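Local coordinates for D-mandelate dehydrogenase (Rhodotorula graminis, PDB 2W2K), which binds NAD(+) and, as a D-isomer specific 2-hydroxyacid dehydrogenase, probably interconverts D-mandelate and its 2-oxoacid, at residues G39-L44 / N70-S75; R257-S262 / V282-P287. One frame throughout, in Å; residues are numbered along the deposited sequence.

Overall arrangement
From the N terminus, the chain first builds the five-stranded parallel beta-sheet of an alpha/beta domain. Contact 1 closes a loop here: helix 37-45 meets helix 71-74 after the chain has run through strand 54-57. Later the chain forms the seven-stranded Rossmann sheet of the NAD-binding domain. There contact 2 joins the loops after strands 250-254 and 275-280, with helix 263-271 and the second strand lying between its segments. The two contacts follow one another in series, so they neither nest nor cross. The centres of contact 1 and contact 2 are 29 Å apart. Contact 1 packs two helices; contact 2 joins loops beside coenzyme-binding residues.

Contact 1: G39-L44 / N70-S75; sequences GFKQAL and NADLIS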
ATOM      1  N   GLY B  39      25.463  35.331  -6.941  1.00 13.72           N
ATOM      2  CA  GLY B  39      25.140  36.507  -6.115  1.00 15.14           C
ATOM      3  C   GLY B  39      25.388  36.299  -4.613  1.00 16.19           C
ATOM      4  O   GLY B  39      25.803  37.242  -3.919  1.00 13.54           O
ATOM      5  N   PHE B  40      25.148  35.071  -4.126  1.00 13.85           N
ATOM      6  CA  PHE B  40      25.437  34.657  -2.714  1.00 14.22           C
ATOM      7  C   PHE B  40      26.936  34.594  -2.450  1.00 13.32           C
ATOM      8  O   PHE B  40      27.407  35.045  -1.401  1.00 10.06           O
ATOM      9  CB  PHE B  40      24.775  33.291  -2.410  1.00 13.86           C
ATOM     10  CG  PHE B  40      24.908  32.807  -0.958  1.00 13.51           C
ATOM     11  CD1 PHE B  40      24.452  33.584   0.125  1.00 11.99           C
ATOM     12  CD2 PHE B  40      25.430  31.551  -0.696  1.00 10.88           C
ATOM     13  CE1 PHE B  40      24.551  33.106   1.458  1.00 14.22           C
ATOM     14  CE2 PHE B  40      25.537  31.045   0.632  1.00 10.01           C
ATOM     15  CZ  PHE B  40      25.104  31.832   1.706  1.00  9.61           C
ATOM     16  N   LYS B  41      27.706  34.041  -3.396  1.00 11.56           N
ATOM     17  CA  LYS B  41      29.175  34.035  -3.243  1.00 10.87           C
ATOM     18  C   LYS B  41      29.705  35.466  -3.125  1.00 10.02           C
ATOM     19  O   LYS B  41      30.636  35.732  -2.350  1.00 11.03           O
ATOM     20  CB  LYS B  41      29.885  33.307  -4.406  1.00 10.68           C
ATOM     21  CG  LYS B  41      29.667  31.789  -4.451  1.00  7.08           C
ATOM     22  CD  LYS B  41      30.735  31.081  -5.356  1.00 15.60           C
ATOM     23  CE  LYS B  41      30.762  31.669  -6.794  1.00 10.33           C
ATOM     24  NZ  LYS B  41      31.800  31.002  -7.684  1.00 13.35           N
ATOM     25  N   GLN B  42      29.113  36.390  -3.892  1.00 12.96           N
ATOM     26  CA  GLN B  42      29.583  37.776  -3.919  1.00 16.41           C
ATOM     27  C   GLN B  42      29.240  38.484  -2.600  1.00 13.90           C
ATOM     28  O   GLN B  42      30.022  39.301  -2.094  1.00 13.03           O
ATOM     29  CB  GLN B  42      28.978  38.530  -5.109  1.00 16.76           C
ATOM     30  CG  GLN B  42      29.431  39.997  -5.214  1.00 25.38           C
ATOM     31  CD  GLN B  42      28.625  40.824  -6.223  1.00 28.08           C
ATOM     32  OE1 GLN B  42      29.081  41.882  -6.671  1.00 43.77           O
ATOM     33  NE2 GLN B  42      27.427  40.350  -6.579  1.00 39.56           N
ATOM     34  N   ALA B  43      28.074  38.149  -2.056  1.00 13.91           N
ATOM     35  CA  ALA B  43      27.620  38.637  -0.733  1.00 12.56           C
ATOM     36  C   ALA B  43      28.588  38.234   0.384  1.00 13.27           C
ATOM     37  O   ALA B  43      28.982  39.087   1.208  1.00 10.35           O
ATOM     38  CB  ALA B  43      26.198  38.132  -0.452  1.00 12.47           C
ATOM     39  N   LEU B  44      28.991  36.954   0.393  1.00 10.90           N
ATOM     40  CA  LEU B  44      29.953  36.433   1.356  1.00 12.76           C
ATOM     41  C   LEU B  44      31.317  37.106   1.193  1.00 15.39           C
ATOM     42  O   LEU B  44      31.932  37.489   2.198  1.00 11.23           O
ATOM     43  CB  LEU B  44      30.101  34.903   1.257  1.00 10.52           C
ATOM     44  CG  LEU B  44      28.868  34.051   1.637  1.00 13.63           C
ATOM     45  CD1 LEU B  44      29.041  32.620   1.146  1.00 13.96           C
ATOM     46  CD2 LEU B  44      28.611  34.068   3.160  1.00 12.38           C
ATOM     47  N   ASN B  70      30.058  24.455  -2.985  1.00 13.22           N
ATOM     48  CA  ASN B  70      31.369  23.985  -3.451  1.00 12.52           C
ATOM     49  C   ASN B  70      32.542  24.617  -2.685  1.00 12.37           C
ATOM     50  O   ASN B  70      32.339  25.494  -1.825  1.00  8.72           O
ATOM     51  CB  ASN B  70      31.530  24.163  -4.997  1.00 14.24           C
ATOM     52  CG  ASN B  70      31.381  25.618  -5.480  1.00 14.61           C
ATOM     53  OD1 ASN B  70      31.313  26.567  -4.695  1.00 12.83           O
ATOM     54  ND2 ASN B  70      31.349  25.793  -6.801  1.00 14.87           N
ATOM     55  N   ALA B  71      33.760  24.175  -2.997  1.00 14.22           N
ATOM     56  CA  ALA B  71      34.985  24.748  -2.401  1.00 15.09           C
ATOM     57  C   ALA B  71      35.094  26.286  -2.528  1.00 14.12           C
ATOM     58  O   ALA B  71      35.515  26.957  -1.559  1.00 11.72           O
ATOM     59  CB  ALA B  71      36.231  24.073  -2.992  1.00 14.51           C
ATOM     60  N   ASP B  72      34.757  26.838  -3.705  1.00 13.22           N
ATOM     61  CA  ASP B  72      34.845  28.304  -3.925  1.00 11.69           C
ATOM     62  C   ASP B  72      33.889  29.103  -3.020  1.00 12.59           C
ATOM     63  O   ASP B  72      34.293  30.106  -2.440  1.00 12.05           O
ATOM     64  CB  ASP B  72      34.637  28.709  -5.398  1.00 13.07           C
ATOM     65  CG  ASP B  72      35.013  30.191  -5.666  1.00 15.34           C
ATOM     66  OD1 ASP B  72      36.182  30.584  -5.432  1.00 15.62           O
ATOM     67  OD2 ASP B  72      34.148  30.971  -6.100  1.00 16.84           O
ATOM     68  N   LEU B  73      32.626  28.667  -2.937  1.00 10.33           N
ATOM     69  CA  LEU B  73      31.642  29.279  -2.013  1.00 10.52           C
ATOM     70  C   LEU B  73      32.130  29.211  -0.547  1.00  9.51           C
ATOM     71  O   LEU B  73      32.132  30.232   0.182  1.00 10.08           O
ATOM     72  CB  LEU B  73      30.265  28.596  -2.194  1.00  7.84           C
ATOM     73  CG  LEU B  73      29.053  29.125  -1.388  1.00 12.65           C
ATOM     74  CD1 LEU B  73      27.749  28.824  -2.068  1.00 11.52           C
ATOM     75  CD2 LEU B  73      29.047  28.543   0.049  1.00 10.88           C
ATOM     76  N   ILE B  74      32.528  28.013  -0.125  1.00  8.65           N
ATOM     77  CA  ILE B  74      32.976  27.739   1.257  1.00 11.08           C
ATOM     78  C   ILE B  74      34.202  28.586   1.681  1.00 12.32           C
ATOM     79  O   ILE B  74      34.324  28.991   2.859  1.00 11.24           O
ATOM     80  CB  ILE B  74      33.209  26.196   1.451  1.00  8.81           C
ATOM     81  CG1 ILE B  74      31.851  25.453   1.449  1.00  8.21           C
ATOM     82  CG2 ILE B  74      34.005  25.866   2.712  1.00  8.49           C
ATOM     83  CD1 ILE B  74      31.947  23.911   1.319  1.00  8.40           C
ATOM     84  N   SER B  75      35.085  28.867   0.719  1.00 11.24           N
ATOM     85  CA  SER B  75      36.290  29.674   0.960  1.00 11.26           C
ATOM     86  C   SER B  75      35.982  31.106   1.444  1.00 12.05           C
ATOM     87  O   SER B  75      36.864  31.780   1.999  1.00 11.26           O
ATOM     88  CB  SER B  75      37.210  29.709  -0.285  1.00 13.49           C
ATOM     89  OG  SER B  75      36.765  30.659  -1.258  1.00 12.38           O
TER
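Leu73 packs against Phe40, Lys41 and Leu44 where two helices meet beside the five-stranded parallel beta-sheet of an alpha/beta domain. In the chain, helix 37-45 comes after strand 28-31 and before strand 54-57, and helix 71-74 follows strand 54-57. This is plain helix packing, away from the coenzyme residues.

The inner side is tight and apolar. Leu73 CD1 reaches the edge of the Phe40 ring, 3.8 Å from Phe40 CD2 and near the ring plane. Leu44 CD1 lies over one face of that ring, offset toward the rim. Leu44 CD1 also comes 4.2 Å from Leu73 CD2, so Leu44 touches both Phe40 and Leu73. Leu34 and Tyr49 also pack on Phe40. Lys41 adds its aliphatic part: CG and CD lie along Leu73 CA and CB, with Lys41 CD 3.9 Å from Leu73 CA.

The outer side is looser and polar. The Lys41 chain bends at chi3 (-56°), which turns its amine toward exposed Asp72. The two side chains cross at about a right angle and form a salt bridge. Asp38 is a second, long and weak, ion partner of the amine. With an alanine in place of Lys41, Asp72 would probably lose its ionic mate, and one flank of Leu73 would be laid bare.

Asn70 caps the start of helix 71-74, Asn70 OD1 accepting from Leu73 N at 3.0 Å. The salt bridge joins Lys41 NZ to Asp72 OD2 at 2.8 Å, on the anti side of that oxygen and 18° out of the carboxylate plane.

Contact 2: R257-S262 / V282-P287; sequences RGPVIS and VHEFEP
Val282 lays its CG2 methyl over one face of the peptide group joining Arg257 and Gly258, with Val282 CG2 3.5 Å from Arg257 C. Glu284 CG lies between the rings of Phe285 and Pro259: it is 3.8 Å above the plane of the Phe285 ring, offset toward the rim, and 4.1 Å from Pro259 CA. Pro259 in turn brings its ring carbon CG up to Glu284 O. These residues belong to two loops of the Rossmann-type NAD-binding domain, which follow neighbouring parallel strands 250-254 and 275-280. Ala256 and Asp281, next to the segments, bind NAD(+) in this protein.

With CG anti to the backbone N (chi1 -176°) and the chain extended beyond it, Glu284 carries its carboxylate past Pro259 to Ile261 and Ser262. Both carboxylate oxygens are held: OE1 accepts from Gln263 N at the start of helix 263-271, and OE2 bonds His236 NE2. The side chain thus ties segment 282-287 to that helix and to His236.

The backbones come closest at Gly258, which has no side chain. Gly258 CA makes a nearly straight C-H...O contact with His283 O, 3.4 Å, with 169° at the hydrogen. No direct hydrogen bond joins the segments; two waters bridge them instead. One donates to both Gly258 O and Val282 O. The other accepts from Gly258 N and donates to Glu286 OE1.

His283 to Glu286 form a type I beta turn, closed by Glu286 N bonding His283 O. The Glu286 side chain turns back to the first residue of the turn and also touches His304. Glu286 OE1 accepts from His283 N at 3.1 Å through its anti lone pair.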
ATOM      1  N   ARG B 257      18.165   6.444  -4.205  1.00 11.21           N
ATOM      2  CA  ARG B 257      18.322   7.538  -5.178  1.00 11.34           C
ATOM      3  C   ARG B 257      18.199   6.989  -6.616  1.00  9.63           C
ATOM      4  O   ARG B 257      18.478   5.806  -6.872  1.00  8.72           O
ATOM      5  CB  ARG B 257      19.661   8.286  -4.976  1.00 11.30           C
ATOM      6  CG  ARG B 257      19.736   9.168  -3.706  1.00 13.24           C
ATOM      7  CD  ARG B 257      18.831  10.424  -3.783  1.00 20.82           C
ATOM      8  NE  ARG B 257      18.419  10.849  -2.444  1.00 34.89           N
ATOM      9  CZ  ARG B 257      19.082  11.708  -1.674  1.00 40.33           C
ATOM     10  NH1 ARG B 257      20.212  12.269  -2.100  1.00 44.87           N
ATOM     11  NH2 ARG B 257      18.613  12.009  -0.469  1.00 33.17           N
ATOM     12  N   GLY B 258      17.772   7.839  -7.548  1.00  9.87           N
ATOM     13  CA  GLY B 258      17.497   7.409  -8.940  1.00  8.04           C
ATOM     14  C   GLY B 258      18.638   6.656  -9.649  1.00  8.34           C
ATOM     15  O   GLY B 258      18.403   5.571 -10.193  1.00  8.72           O
ATOM     16  N   PRO B 259      19.871   7.220  -9.673  1.00 10.09           N
ATOM     17  CA  PRO B 259      20.962   6.533 -10.392  1.00 11.58           C
ATOM     18  C   PRO B 259      21.482   5.214  -9.791  1.00 11.76           C
ATOM     19  O   PRO B 259      22.377   4.617 -10.384  1.00 11.56           O
ATOM     20  CB  PRO B 259      22.091   7.581 -10.417  1.00 12.02           C
ATOM     21  CG  PRO B 259      21.364   8.923 -10.218  1.00 12.57           C
ATOM     22  CD  PRO B 259      20.327   8.530  -9.169  1.00 10.73           C
ATOM     23  N   VAL B 260      20.948   4.766  -8.653  1.00  8.72           N
ATOM     24  CA  VAL B 260      21.352   3.440  -8.112  1.00  8.00           C
ATOM     25  C   VAL B 260      20.961   2.290  -9.087  1.00 10.69           C
ATOM     26  O   VAL B 260      21.678   1.265  -9.194  1.00  7.54           O
ATOM     27  CB  VAL B 260      20.883   3.210  -6.645  1.00  8.86           C
ATOM     28  CG1 VAL B 260      21.269   1.786  -6.145  1.00  8.21           C
ATOM     29  CG2 VAL B 260      21.471   4.276  -5.713  1.00  5.67           C
ATOM     30  N   ILE B 261      19.858   2.500  -9.824  1.00  9.31           N
ATOM     31  CA  ILE B 261      19.422   1.576 -10.904  1.00  7.87           C
ATOM     32  C   ILE B 261      19.623   2.191 -12.300  1.00 11.01           C
ATOM     33  O   ILE B 261      19.182   3.315 -12.545  1.00 10.10           O
ATOM     34  CB  ILE B 261      17.923   1.181 -10.774  1.00  6.91           C
ATOM     35  CG1 ILE B 261      17.626   0.582  -9.373  1.00  5.76           C
ATOM     36  CG2 ILE B 261      17.530   0.181 -11.889  1.00  7.80           C
ATOM     37  CD1 ILE B 261      16.128   0.123  -9.158  1.00  6.94           C
ATOM     38  N   SER B 262      20.262   1.447 -13.210  1.00  8.78           N
ATOM     39  CA  SER B 262      20.449   1.912 -14.602  1.00  8.99           C
ATOM     40  C   SER B 262      19.086   1.946 -15.351  1.00 12.30           C
ATOM     41  O   SER B 262      18.446   0.895 -15.537  1.00 10.91           O
ATOM     42  CB  SER B 262      21.446   1.002 -15.334  1.00  9.13           C
ATOM     43  OG  SER B 262      21.304   1.164 -16.751  1.00 11.73           O
ATOM     44  N   VAL B 282      12.060   7.288  -7.141  1.00  7.67           N
ATOM     45  CA  VAL B 282      13.258   8.088  -7.457  1.00  7.92           C
ATOM     46  C   VAL B 282      13.753   7.732  -8.881  1.00 10.45           C
ATOM     47  O   VAL B 282      13.625   6.573  -9.318  1.00  9.07           O
ATOM     48  CB  VAL B 282      14.381   7.921  -6.371  1.00  8.35           C
ATOM     49  CG1 VAL B 282      13.929   8.503  -5.015  1.00  9.69           C
ATOM     50  CG2 VAL B 282      14.807   6.415  -6.191  1.00  8.36           C
ATOM     51  N   HIS B 283      14.299   8.717  -9.609  1.00 10.21           N
ATOM     52  CA  HIS B 283      14.423   8.602 -11.088  1.00  8.57           C
ATOM     53  C   HIS B 283      15.819   8.993 -11.537  1.00  6.79           C
ATOM     54  O   HIS B 283      16.376   9.940 -10.975  1.00  8.39           O
ATOM     55  CB  HIS B 283      13.328   9.482 -11.737  1.00 12.32           C
ATOM     56  CG  HIS B 283      11.935   9.072 -11.335  1.00  9.23           C
ATOM     57  ND1 HIS B 283      11.286   9.577 -10.223  1.00 10.23           N
ATOM     58  CD2 HIS B 283      11.103   8.142 -11.861  1.00  7.48           C
ATOM     59  CE1 HIS B 283      10.109   8.984 -10.094  1.00  3.65           C
ATOM     60  NE2 HIS B 283       9.976   8.105 -11.075  1.00 12.77           N
ATOM     61  N   GLU B 284      16.418   8.252 -12.480  1.00  7.39           N
ATOM     62  CA  GLU B 284      17.850   8.513 -12.838  1.00  7.24           C
ATOM     63  C   GLU B 284      18.107   9.981 -13.266  1.00 10.41           C
ATOM     64  O   GLU B 284      19.112  10.579 -12.847  1.00 10.10           O
ATOM     65  CB  GLU B 284      18.407   7.528 -13.897  1.00  8.66           C
ATOM     66  CG  GLU B 284      19.935   7.765 -14.167  1.00  7.55           C
ATOM     67  CD  GLU B 284      20.612   6.689 -15.031  1.00 11.25           C
ATOM     68  OE1 GLU B 284      19.941   5.714 -15.457  1.00  9.95           O
ATOM     69  OE2 GLU B 284      21.836   6.838 -15.298  1.00 13.59           O
ATOM     70  N   PHE B 285      17.199  10.528 -14.082  1.00 11.82           N
ATOM     71  CA  PHE B 285      17.286  11.925 -14.603  1.00 11.65           C
ATOM     72  C   PHE B 285      16.261  12.889 -13.993  1.00 12.91           C
ATOM     73  O   PHE B 285      15.857  13.903 -14.615  1.00 11.01           O
ATOM     74  CB  PHE B 285      17.281  11.923 -16.154  1.00 11.58           C
ATOM     75  CG  PHE B 285      18.289  10.945 -16.740  1.00 11.74           C
ATOM     76  CD1 PHE B 285      19.651  11.259 -16.765  1.00 16.76           C
ATOM     77  CD2 PHE B 285      17.888   9.694 -17.197  1.00 11.79           C
ATOM     78  CE1 PHE B 285      20.598  10.328 -17.267  1.00 14.36           C
ATOM     79  CE2 PHE B 285      18.830   8.767 -17.707  1.00 15.21           C
ATOM     80  CZ  PHE B 285      20.166   9.091 -17.740  1.00 12.52           C
ATOM     81  N   GLU B 286      15.885  12.597 -12.745  1.00 10.25           N
ATOM     82  CA  GLU B 286      14.995  13.448 -11.935  1.00 12.51           C
ATOM     83  C   GLU B 286      15.351  14.949 -12.080  1.00 12.42           C
ATOM     84  O   GLU B 286      16.515  15.319 -11.937  1.00 12.06           O
ATOM     85  CB  GLU B 286      15.082  13.006 -10.463  1.00 13.89           C
ATOM     86  CG  GLU B 286      13.849  13.292  -9.627  1.00 15.50           C
ATOM     87  CD  GLU B 286      13.928  12.646  -8.241  1.00 16.63           C
ATOM     88  OE1 GLU B 286      14.078  11.399  -8.132  1.00 12.24           O
ATOM     89  OE2 GLU B 286      13.836  13.398  -7.262  1.00 15.95           O
ATOM     90  N   PRO B 287      14.350  15.825 -12.337  1.00 14.64           N
ATOM     91  CA  PRO B 287      12.897  15.628 -12.362  1.00 12.48           C
ATOM     92  C   PRO B 287      12.233  15.175 -13.690  1.00 13.58           C
ATOM     93  O   PRO B 287      11.001  15.278 -13.779  1.00 14.79           O
ATOM     94  CB  PRO B 287      12.362  17.015 -11.954  1.00 15.28           C
ATOM     95  CG  PRO B 287      13.374  17.973 -12.523  1.00 14.48           C
ATOM     96  CD  PRO B 287      14.711  17.233 -12.617  1.00 17.16           C
TER
HETATM   97  O   HOH W   1      15.675   4.437 -10.184  1.00 11.60           O
HETATM   98  O   HOH W   2      16.727  10.533  -7.057  1.00 20.65           O